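PDB 1WZO: HpcE from Thermus thermophilus, which probably catalyses the isomerisation of 2-hydroxyhepta-2,4-diene-1,7-dioate or a closely related dioate, as an enzyme of the fumarylacetoacetate hydrolase family. Local coordinates for residues M1-K9 / G155-V163; Y87-V98 / I219-L230. All blocks are in the same frame, centred on the assembly; numbering follows the deposited sequence.

Contact 1 of 2, residues M1-K9 / G155-V163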
loop_
_atom_site.group_PDB
_atom_site.type_symbol
_atom_site.label_atom_id
_atom_site.label_comp_id
_atom_site.label_asym_id
_atom_site.label_seq_id
_atom_site.Cartn_x
_atom_site.Cartn_y
_atom_site.Cartn_z
ATOM N N MET B 1 -19.917 -8.507 14.544
ATOM C CA MET B 1 -19.273 -9.718 13.971
ATOM C C MET B 1 -17.765 -9.722 14.222
ATOM O O MET B 1 -17.145 -8.667 14.372
ATOM C CB MET B 1 -19.558 -9.795 12.469
ATOM C CG MET B 1 -19.063 -8.606 11.672
ATOM S SD MET B 1 -19.733 -8.588 9.991
ATOM C CE MET B 1 -19.040 -10.069 9.341
ATOM N N LYS B 2 -17.193 -10.920 14.283
ATOM C CA LYS B 2 -15.762 -11.092 14.509
ATOM C C LYS B 2 -15.065 -11.321 13.176
ATOM O O LYS B 2 -15.105 -12.421 12.618
ATOM C CB LYS B 2 -15.512 -12.279 15.444
ATOM C CG LYS B 2 -16.001 -12.061 16.874
ATOM C CD LYS B 2 -15.804 -13.306 17.722
ATOM C CE LYS B 2 -16.220 -13.075 19.168
ATOM N NZ LYS B 2 -17.649 -12.667 19.281
ATOM N N LEU B 3 -14.449 -10.268 12.657
ATOM C CA LEU B 3 -13.742 -10.347 11.389
ATOM C C LEU B 3 -12.378 -10.992 11.605
ATOM O O LEU B 3 -11.742 -10.796 12.643
ATOM C CB LEU B 3 -13.588 -8.944 10.791
ATOM C CG LEU B 3 -14.908 -8.176 10.654
ATOM C CD1 LEU B 3 -14.669 -6.831 9.990
ATOM C CD2 LEU B 3 -15.893 -9.004 9.844
ATOM N N ALA B 4 -11.936 -11.772 10.622
ATOM C CA ALA B 4 -10.651 -12.452 10.711
ATOM C C ALA B 4 -10.026 -12.617 9.335
ATOM O O ALA B 4 -10.717 -12.553 8.315
ATOM C CB ALA B 4 -10.833 -13.815 11.361
ATOM N N ARG B 5 -8.710 -12.805 9.314
ATOM C CA ARG B 5 -7.977 -13.018 8.073
ATOM C C ARG B 5 -7.157 -14.282 8.270
ATOM O O ARG B 5 -6.584 -14.498 9.337
ATOM C CB ARG B 5 -7.064 -11.826 7.760
ATOM C CG ARG B 5 -7.831 -10.586 7.331
ATOM C CD ARG B 5 -6.924 -9.382 7.085
ATOM N NE ARG B 5 -5.978 -9.561 5.983
ATOM C CZ ARG B 5 -4.683 -9.840 6.131
ATOM N NH1 ARG B 5 -4.158 -9.984 7.339
ATOM N NH2 ARG B 5 -3.900 -9.945 5.065
ATOM N N PHE B 6 -7.121 -15.130 7.253
ATOM C CA PHE B 6 -6.369 -16.370 7.362
ATOM C C PHE B 6 -5.838 -16.820 6.013
ATOM O O PHE B 6 -6.322 -16.393 4.967
ATOM C CB PHE B 6 -7.246 -17.459 7.989
ATOM C CG PHE B 6 -8.513 -17.734 7.226
ATOM C CD1 PHE B 6 -8.556 -18.726 6.249
ATOM C CD2 PHE B 6 -9.666 -16.991 7.479
ATOM C CE1 PHE B 6 -9.731 -18.977 5.533
ATOM C CE2 PHE B 6 -10.846 -17.232 6.770
ATOM C CZ PHE B 6 -10.877 -18.228 5.795
ATOM N N LEU B 7 -4.825 -17.677 6.049
ATOM C CA LEU B 7 -4.207 -18.183 4.835
ATOM C C LEU B 7 -4.570 -19.658 4.674
ATOM O O LEU B 7 -4.450 -20.441 5.613
ATOM C CB LEU B 7 -2.687 -18.004 4.933
ATOM C CG LEU B 7 -1.811 -18.239 3.701
ATOM C CD1 LEU B 7 -2.226 -17.318 2.566
ATOM C CD2 LEU B 7 -0.358 -17.989 4.085
ATOM N N ALA B 8 -5.025 -20.027 3.483
ATOM C CA ALA B 8 -5.404 -21.409 3.214
ATOM C C ALA B 8 -5.175 -21.751 1.746
ATOM O O ALA B 8 -5.657 -21.051 0.847
ATOM C CB ALA B 8 -6.866 -21.632 3.584
ATOM N N LYS B 9 -4.418 -22.819 1.512
ATOM C CA LYS B 9 -4.120 -23.280 0.158
ATOM C C LYS B 9 -3.579 -22.196 -0.760
ATOM O O LYS B 9 -3.925 -22.137 -1.945
ATOM C CB LYS B 9 -5.370 -23.908 -0.457
ATOM C CG LYS B 9 -5.841 -25.147 0.291
ATOM C CD LYS B 9 -7.093 -25.735 -0.338
ATOM C CE LYS B 9 -7.574 -26.950 0.441
ATOM N NZ LYS B 9 -8.809 -27.519 -0.164
ATOM N N GLY B 155 -4.854 -9.784 17.868
ATOM C CA GLY B 155 -5.972 -10.523 17.307
ATOM C C GLY B 155 -6.679 -11.363 18.355
ATOM O O GLY B 155 -6.652 -11.031 19.540
ATOM N N PRO B 156 -7.304 -12.479 17.949
ATOM C CA PRO B 156 -7.343 -12.929 16.553
ATOM C C PRO B 156 -8.404 -12.249 15.697
ATOM O O PRO B 156 -8.410 -12.399 14.475
ATOM C CB PRO B 156 -7.582 -14.435 16.687
ATOM C CG PRO B 156 -8.414 -14.531 17.932
ATOM C CD PRO B 156 -7.723 -13.560 18.862
ATOM N N PHE B 157 -9.287 -11.480 16.327
ATOM C CA PHE B 157 -10.366 -10.840 15.584
ATOM C C PHE B 157 -10.459 -9.326 15.659
ATOM O O PHE B 157 -9.943 -8.692 16.578
ATOM C CB PHE B 157 -11.725 -11.375 16.055
ATOM C CG PHE B 157 -11.780 -12.863 16.211
ATOM C CD1 PHE B 157 -11.849 -13.435 17.476
ATOM C CD2 PHE B 157 -11.774 -13.691 15.098
ATOM C CE1 PHE B 157 -11.915 -14.817 17.631
ATOM C CE2 PHE B 157 -11.837 -15.074 15.244
ATOM C CZ PHE B 157 -11.908 -15.635 16.513
ATOM N N LEU B 158 -11.133 -8.767 14.662
ATOM C CA LEU B 158 -11.429 -7.346 14.624
ATOM C C LEU B 158 -12.920 -7.407 14.940
ATOM O O LEU B 158 -13.745 -7.647 14.053
ATOM C CB LEU B 158 -11.215 -6.756 13.230
ATOM C CG LEU B 158 -11.766 -5.333 13.071
ATOM C CD1 LEU B 158 -11.243 -4.436 14.182
ATOM C CD2 LEU B 158 -11.375 -4.780 11.696
ATOM N N VAL B 159 -13.248 -7.235 16.215
ATOM C CA VAL B 159 -14.628 -7.299 16.676
ATOM C C VAL B 159 -15.358 -5.976 16.479
ATOM O O VAL B 159 -15.076 -4.983 17.154
ATOM C CB VAL B 159 -14.673 -7.705 18.160
ATOM C CG1 VAL B 159 -16.118 -7.948 18.598
ATOM C CG2 VAL B 159 -13.825 -8.954 18.367
ATOM N N VAL B 160 -16.308 -5.985 15.548
ATOM C CA VAL B 160 -17.089 -4.802 15.224
ATOM C C VAL B 160 -18.568 -4.938 15.594
ATOM O O VAL B 160 -19.164 -6.009 15.458
ATOM C CB VAL B 160 -16.988 -4.483 13.719
ATOM C CG1 VAL B 160 -15.531 -4.248 13.334
ATOM C CG2 VAL B 160 -17.553 -5.635 12.903
ATOM N N GLU B 161 -19.146 -3.840 16.073
ATOM C CA GLU B 161 -20.557 -3.797 16.441
ATOM C C GLU B 161 -20.957 -4.803 17.514
ATOM O O GLU B 161 -22.078 -5.305 17.493
ATOM C CB GLU B 161 -21.426 -4.039 15.203
ATOM C CG GLU B 161 -21.005 -3.265 13.966
ATOM C CD GLU B 161 -21.867 -3.594 12.757
ATOM O OE1 GLU B 161 -22.030 -4.797 12.442
ATOM O OE2 GLU B 161 -22.378 -2.648 12.119
ATOM N N GLU B 162 -20.056 -5.102 18.445
ATOM C CA GLU B 162 -20.370 -6.054 19.509
ATOM C C GLU B 162 -20.085 -5.497 20.901
ATOM O O GLU B 162 -20.828 -5.764 21.847
ATOM C CB GLU B 162 -19.609 -7.368 19.298
ATOM C CG GLU B 162 -20.194 -8.219 18.184
ATOM C CD GLU B 162 -19.491 -9.553 18.008
ATOM O OE1 GLU B 162 -19.027 -10.126 19.013
ATOM O OE2 GLU B 162 -19.423 -10.040 16.863
ATOM N N VAL B 163 -19.014 -4.719 21.028
ATOM C CA VAL B 163 -18.672 -4.121 22.312
ATOM C C VAL B 163 -19.537 -2.883 22.523
ATOM O O VAL B 163 -19.486 -1.937 21.736
ATOM C CB VAL B 163 -17.186 -3.694 22.369
ATOM C CG1 VAL B 163 -16.915 -2.930 23.661
ATOM C CG2 VAL B 163 -16.290 -4.922 22.280
HETATM O O HOH W 1 -22.699 -7.489 14.311
HETATM O O HOH W 2 -7.435 -12.785 11.777
#
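The phenyl ring of Phe157 carries Lys2 on one face and Pro156 on the other. From Lys2, CB makes a CH-pi contact 4.3 Å from the Phe157 ring centroid, 28° off the normal, while CD lies farther out over the rim. The opposite face takes CG of Pro156, which follows a cis peptide bond where the chain turns a corner. At the edge, Leu3 O lies in the ring plane, and Ala4 CB comes within 3.9 Å of Phe157 CD2. Phe157 CG sits anti to its carbonyl carbon (chi1 -45°), which sets the ring against the lysine methylenes, the two side chains crossing at a slant. Leu3 and Leu158 form a hydrogen-bonded antiparallel pair: Leu158 N reaches Leu3 O at 2.9 Å, and Leu3 N returns to Leu158 O from above the carbonyl plane. Lys2 and Val159 make the adjoining non-hydrogen-bonded pair. This ladder joins the N-terminal strand 2-8 to strand 152-159 of the fumarylacetoacetate hydrolase fold; the other edge of 2-8 pairs with 11-18, and beyond Ala4 the backbone bonds go to Leu38, from Arg5, and to Thr36 of strand 36-37, from Leu7. At the chain start Met1 N gives a bond to Val160 O at 2.8 Å, while Val160 N returns one to Met1 O. Glu162 completes a salt-bridge network: its OE2 meets Met1 N at 2.8 Å, a weak hydrogen bond, and its OE1 receives Lys2 NZ at 2.9 Å on the syn lone pair, the lysine chain bending at its last torsion (chi4 59°) to get there. With an alanine at Lys2, Glu162 OE1 would probably lose its ammonium partner and the outer rim of the Phe157 face its methylene cover. Met1 CG packs beside Val160 CG2 at 3.6 Å, the two side chains running abreast.

Contact 2 of 2, residues Y87-V98 / I219-L230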
loop_
_atom_site.group_PDB
_atom_site.type_symbol
_atom_site.label_atom_id
_atom_site.label_comp_id
_atom_site.label_asym_id
_atom_site.label_seq_id
_atom_site.Cartn_x
_atom_site.Cartn_y
_atom_site.Cartn_z
ATOM N N TYR B 87 11.983 -14.780 22.290
ATOM C CA TYR B 87 12.520 -14.307 23.561
ATOM C C TYR B 87 13.938 -13.763 23.342
ATOM O O TYR B 87 14.792 -14.452 22.795
ATOM C CB TYR B 87 12.522 -15.466 24.563
ATOM C CG TYR B 87 12.854 -15.082 25.987
ATOM C CD1 TYR B 87 14.174 -14.861 26.382
ATOM C CD2 TYR B 87 11.848 -14.960 26.945
ATOM C CE1 TYR B 87 14.483 -14.534 27.701
ATOM C CE2 TYR B 87 12.144 -14.633 28.267
ATOM C CZ TYR B 87 13.465 -14.423 28.637
ATOM O OH TYR B 87 13.769 -14.123 29.945
ATOM N N PRO B 88 14.202 -12.513 23.762
ATOM C CA PRO B 88 15.528 -11.907 23.594
ATOM C C PRO B 88 16.622 -12.715 24.273
ATOM O O PRO B 88 16.551 -12.980 25.473
ATOM C CB PRO B 88 15.363 -10.530 24.228
ATOM C CG PRO B 88 13.913 -10.229 24.011
ATOM C CD PRO B 88 13.267 -11.549 24.362
ATOM N N LYS B 89 17.634 -13.093 23.502
ATOM C CA LYS B 89 18.750 -13.875 24.022
ATOM C C LYS B 89 19.373 -13.220 25.247
ATOM O O LYS B 89 19.782 -12.061 25.196
ATOM C CB LYS B 89 19.823 -14.035 22.941
ATOM C CG LYS B 89 20.988 -14.931 23.342
ATOM C CD LYS B 89 20.532 -16.374 23.517
ATOM C CE LYS B 89 19.841 -16.884 22.256
ATOM N NZ LYS B 89 20.677 -16.641 21.049
ATOM N N GLY B 90 19.438 -13.962 26.348
ATOM C CA GLY B 90 20.033 -13.439 27.565
ATOM C C GLY B 90 19.153 -12.565 28.445
ATOM O O GLY B 90 19.556 -12.199 29.550
ATOM N N ALA B 91 17.962 -12.215 27.967
ATOM C CA ALA B 91 17.058 -11.381 28.755
ATOM C C ALA B 91 16.593 -12.152 29.985
ATOM O O ALA B 91 16.333 -13.354 29.914
ATOM C CB ALA B 91 15.857 -10.967 27.914
ATOM N N ARG B 92 16.484 -11.457 31.109
ATOM C CA ARG B 92 16.053 -12.082 32.350
ATOM C C ARG B 92 14.627 -11.749 32.753
ATOM O O ARG B 92 13.962 -12.563 33.390
ATOM C CB ARG B 92 16.984 -11.686 33.502
ATOM C CG ARG B 92 18.249 -12.520 33.617
ATOM C CD ARG B 92 18.884 -12.318 34.990
ATOM N NE ARG B 92 19.456 -10.984 35.130
ATOM C CZ ARG B 92 19.590 -10.340 36.285
ATOM N NH1 ARG B 92 19.185 -10.900 37.419
ATOM N NH2 ARG B 92 20.141 -9.136 36.305
ATOM N N PHE B 93 14.156 -10.559 32.386
ATOM C CA PHE B 93 12.817 -10.123 32.768
ATOM C C PHE B 93 11.906 -9.702 31.612
ATOM O O PHE B 93 11.789 -8.512 31.319
ATOM C CB PHE B 93 12.914 -8.958 33.760
ATOM C CG PHE B 93 13.930 -9.166 34.852
ATOM C CD1 PHE B 93 15.208 -8.632 34.740
ATOM C CD2 PHE B 93 13.609 -9.900 35.988
ATOM C CE1 PHE B 93 16.158 -8.824 35.748
ATOM C CE2 PHE B 93 14.551 -10.099 37.003
ATOM C CZ PHE B 93 15.826 -9.558 36.880
ATOM N N VAL B 94 11.258 -10.678 30.976
ATOM C CA VAL B 94 10.333 -10.422 29.871
ATOM C C VAL B 94 8.910 -10.640 30.388
ATOM O O VAL B 94 8.629 -11.649 31.032
ATOM C CB VAL B 94 10.598 -11.371 28.687
ATOM C CG1 VAL B 94 9.584 -11.126 27.577
ATOM C CG2 VAL B 94 12.004 -11.155 28.166
ATOM N N HIS B 95 8.026 -9.690 30.103
ATOM C CA HIS B 95 6.641 -9.744 30.569
ATOM C C HIS B 95 5.606 -9.562 29.469
ATOM O O HIS B 95 5.827 -8.820 28.504
ATOM C CB HIS B 95 6.404 -8.644 31.605
ATOM C CG HIS B 95 7.214 -8.794 32.854
ATOM N ND1 HIS B 95 6.671 -9.228 34.044
ATOM C CD2 HIS B 95 8.525 -8.566 33.099
ATOM C CE1 HIS B 95 7.614 -9.262 34.968
ATOM N NE2 HIS B 95 8.750 -8.866 34.420
ATOM N N TYR B 96 4.468 -10.239 29.618
ATOM C CA TYR B 96 3.378 -10.082 28.666
ATOM C C TYR B 96 2.577 -8.920 29.245
ATOM O O TYR B 96 2.770 -8.548 30.405
ATOM C CB TYR B 96 2.497 -11.347 28.608
ATOM C CG TYR B 96 1.655 -11.585 29.857
ATOM C CD1 TYR B 96 0.587 -10.742 30.177
ATOM C CD2 TYR B 96 1.978 -12.606 30.757
ATOM C CE1 TYR B 96 -0.132 -10.897 31.366
ATOM C CE2 TYR B 96 1.262 -12.772 31.951
ATOM C CZ TYR B 96 0.215 -11.911 32.248
ATOM O OH TYR B 96 -0.467 -12.035 33.439
ATOM N N GLU B 97 1.697 -8.335 28.444
ATOM C CA GLU B 97 0.839 -7.249 28.910
ATOM C C GLU B 97 -0.483 -7.366 28.161
ATOM O O GLU B 97 -0.554 -7.067 26.969
ATOM C CB GLU B 97 1.476 -5.869 28.658
ATOM C CG GLU B 97 2.642 -5.548 29.599
ATOM C CD GLU B 97 3.061 -4.080 29.584
ATOM O OE1 GLU B 97 3.980 -3.718 30.352
ATOM O OE2 GLU B 97 2.482 -3.288 28.816
ATOM N N VAL B 98 -1.531 -7.820 28.848
ATOM C CA VAL B 98 -2.830 -7.957 28.197
ATOM C C VAL B 98 -3.515 -6.596 28.122
ATOM O O VAL B 98 -3.742 -5.938 29.138
ATOM C CB VAL B 98 -3.740 -9.000 28.931
ATOM C CG1 VAL B 98 -3.935 -8.614 30.387
ATOM C CG2 VAL B 98 -5.072 -9.122 28.209
ATOM N N ILE B 219 1.396 -10.697 37.909
ATOM C CA ILE B 219 2.469 -11.682 37.805
ATOM C C ILE B 219 2.530 -12.040 36.325
ATOM O O ILE B 219 1.967 -13.045 35.886
ATOM C CB ILE B 219 2.142 -12.936 38.647
ATOM C CG1 ILE B 219 1.785 -12.513 40.076
ATOM C CG2 ILE B 219 3.333 -13.889 38.662
ATOM C CD1 ILE B 219 2.882 -11.726 40.780
ATOM N N SER B 220 3.238 -11.211 35.564
ATOM C CA SER B 220 3.320 -11.372 34.118
ATOM C C SER B 220 4.632 -11.826 33.478
ATOM O O SER B 220 4.785 -11.727 32.257
ATOM C CB SER B 220 2.889 -10.058 33.474
ATOM O OG SER B 220 3.635 -8.982 34.024
ATOM N N GLN B 221 5.577 -12.319 34.270
ATOM C CA GLN B 221 6.844 -12.754 33.696
ATOM C C GLN B 221 6.684 -14.056 32.918
ATOM O O GLN B 221 6.010 -14.987 33.365
ATOM C CB GLN B 221 7.907 -12.911 34.787
ATOM C CG GLN B 221 9.207 -13.523 34.289
ATOM C CD GLN B 221 10.368 -13.285 35.235
ATOM O OE1 GLN B 221 10.184 -13.185 36.449
ATOM N NE2 GLN B 221 11.575 -13.202 34.684
ATOM N N VAL B 222 7.301 -14.110 31.742
ATOM C CA VAL B 222 7.218 -15.292 30.899
ATOM C C VAL B 222 8.604 -15.769 30.487
ATOM O O VAL B 222 9.567 -15.009 30.524
ATOM C CB VAL B 222 6.370 -15.011 29.646
ATOM C CG1 VAL B 222 4.919 -14.783 30.049
ATOM C CG2 VAL B 222 6.907 -13.788 28.915
ATOM N N ARG B 223 8.699 -17.036 30.100
ATOM C CA ARG B 223 9.977 -17.610 29.708
ATOM C C ARG B 223 9.860 -18.483 28.462
ATOM O O ARG B 223 8.759 -18.851 28.047
ATOM C CB ARG B 223 10.536 -18.437 30.868
ATOM C CG ARG B 223 10.661 -17.656 32.165
ATOM C CD ARG B 223 11.171 -18.538 33.290
ATOM N NE ARG B 223 11.312 -17.801 34.543
ATOM C CZ ARG B 223 10.298 -17.270 35.221
ATOM N NH1 ARG B 223 9.054 -17.391 34.773
ATOM N NH2 ARG B 223 10.532 -16.612 36.350
ATOM N N PRO B 224 11.001 -18.819 27.839
ATOM C CA PRO B 224 10.981 -19.658 26.638
ATOM C C PRO B 224 10.190 -20.935 26.907
ATOM O O PRO B 224 10.355 -21.559 27.954
ATOM C CB PRO B 224 12.460 -19.938 26.392
ATOM C CG PRO B 224 13.115 -18.683 26.873
ATOM C CD PRO B 224 12.379 -18.413 28.171
ATOM N N GLY B 225 9.331 -21.315 25.967
ATOM C CA GLY B 225 8.541 -22.519 26.143
ATOM C C GLY B 225 7.129 -22.261 26.633
ATOM O O GLY B 225 6.239 -23.087 26.428
ATOM N N ASP B 226 6.909 -21.122 27.283
ATOM C CA ASP B 226 5.576 -20.799 27.780
ATOM C C ASP B 226 4.609 -20.520 26.642
ATOM O O ASP B 226 5.009 -20.063 25.570
ATOM C CB ASP B 226 5.606 -19.568 28.690
ATOM C CG ASP B 226 6.306 -19.824 30.005
ATOM O OD1 ASP B 226 6.424 -21.007 30.393
ATOM O OD2 ASP B 226 6.724 -18.837 30.655
ATOM N N VAL B 227 3.333 -20.802 26.888
ATOM C CA VAL B 227 2.278 -20.554 25.919
ATOM C C VAL B 227 1.367 -19.510 26.549
ATOM O O VAL B 227 0.706 -19.768 27.556
ATOM C CB VAL B 227 1.471 -21.836 25.610
ATOM C CG1 VAL B 227 0.332 -21.520 24.651
ATOM C CG2 VAL B 227 2.389 -22.888 24.997
ATOM N N MET B 228 1.354 -18.316 25.969
ATOM C CA MET B 228 0.536 -17.237 26.496
ATOM C C MET B 228 -0.832 -17.200 25.836
ATOM O O MET B 228 -0.945 -17.258 24.608
ATOM C CB MET B 228 1.242 -15.893 26.284
ATOM C CG MET B 228 2.622 -15.814 26.913
ATOM S SD MET B 228 3.499 -14.293 26.462
ATOM C CE MET B 228 3.735 -14.582 24.718
ATOM N N ARG B 229 -1.875 -17.123 26.659
ATOM C CA ARG B 229 -3.233 -17.041 26.145
ATOM C C ARG B 229 -3.919 -15.875 26.835
ATOM O O ARG B 229 -4.216 -15.923 28.032
ATOM C CB ARG B 229 -4.016 -18.331 26.410
ATOM C CG ARG B 229 -5.354 -18.373 25.682
ATOM C CD ARG B 229 -6.133 -19.627 26.029
ATOM N NE ARG B 229 -6.620 -19.600 27.404
ATOM C CZ ARG B 229 -6.656 -20.660 28.205
ATOM N NH1 ARG B 229 -6.224 -21.837 27.770
ATOM N NH2 ARG B 229 -7.136 -20.547 29.438
ATOM N N LEU B 230 -4.157 -14.818 26.070
ATOM C CA LEU B 230 -4.802 -13.628 26.590
ATOM C C LEU B 230 -6.256 -13.599 26.151
ATOM O O LEU B 230 -6.581 -13.922 25.008
ATOM C CB LEU B 230 -4.071 -12.373 26.096
ATOM C CG LEU B 230 -2.825 -11.949 26.882
ATOM C CD1 LEU B 230 -1.879 -13.128 27.066
ATOM C CD2 LEU B 230 -2.134 -10.804 26.145
HETATM O O HOH W 3 11.599 -13.433 31.875
HETATM O O HOH W 4 1.881 -7.104 32.770
#
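Val94 O accepts a nearly straight bond from Val222 N at 2.9 Å, and Tyr96 N gives one to Ser220 O at 3.0 Å. These two bonds flank the non-hydrogen-bonded antiparallel pair His95-Gln221, a short ladder that pins segment 219-222 to the start of strand 94-104 in the fumarylacetoacetate hydrolase fold. On one face of it, the His95 ring has Gln221 CB over it, 4.1 Å from the centroid, while ND1 shares a 3.0 Å hydrogen bond with Ser220 OG at the ring edge. Tyr96 swings its CG between backbone N and carbonyl carbon (chi1 70°), which brings the phenol over Ser220; CB of that serine stands 3.5 Å from the Tyr96 ring centroid, only 15° off the normal. Val222 CG1 abuts the edge of the same ring, and Met228 SD rests against Tyr96 CB. Farther along, Val98 and Leu230 pass antiparallel to one another, CB of the valine against CD2 of the leucine. Near the other end, Pro224, the second residue of the type II turn from Arg223 to Asp226, lays its CD over a face of Tyr87, 3.8 Å from the ring centroid. Asp226 OD2 steadies that turn by accepting Arg223 N from above the carboxylate plane.

In the next shell, Gln181 OE1 bonds the Tyr96 hydroxyl, and Arg180 NH1 donates to both Ile219 O and Gln221 O, helping to hold segment 219-222 in place. Asp133 grips the backbone N atoms of Arg92 and Phe93 ahead of the ladder. Between Tyr87 and Gln221 sits a water with four bonds: it accepts from Val94 N and from Gln221 NE2, the latter at 2.8 Å, and donates to Val222 O and to Tyr87 OH, whose own proton goes to Ala91 O at 2.7 Å.

In the fold
Contacts 1 and 2 lie with their centres about 25 Å apart and their nearest atoms about 6 Å apart, without touching. Their segments alternate along the chain, and strand 120-131 connects them, pairing with 94-104 on the side of contact 2 and with 152-159 on that of contact 1. Contact 1 borders the second subunit, where Leu7 packs on Leu7 of that chain; contact 2 meets no other chain of the assembly. Bound glycerol, probably from the crystallisation liquor, lies about 4 Å from the Phe157 side chain. In relatives, acidic residues of the strand that contact 2 begins bind the catalytic metal, so contact 2 probably lies near the active site.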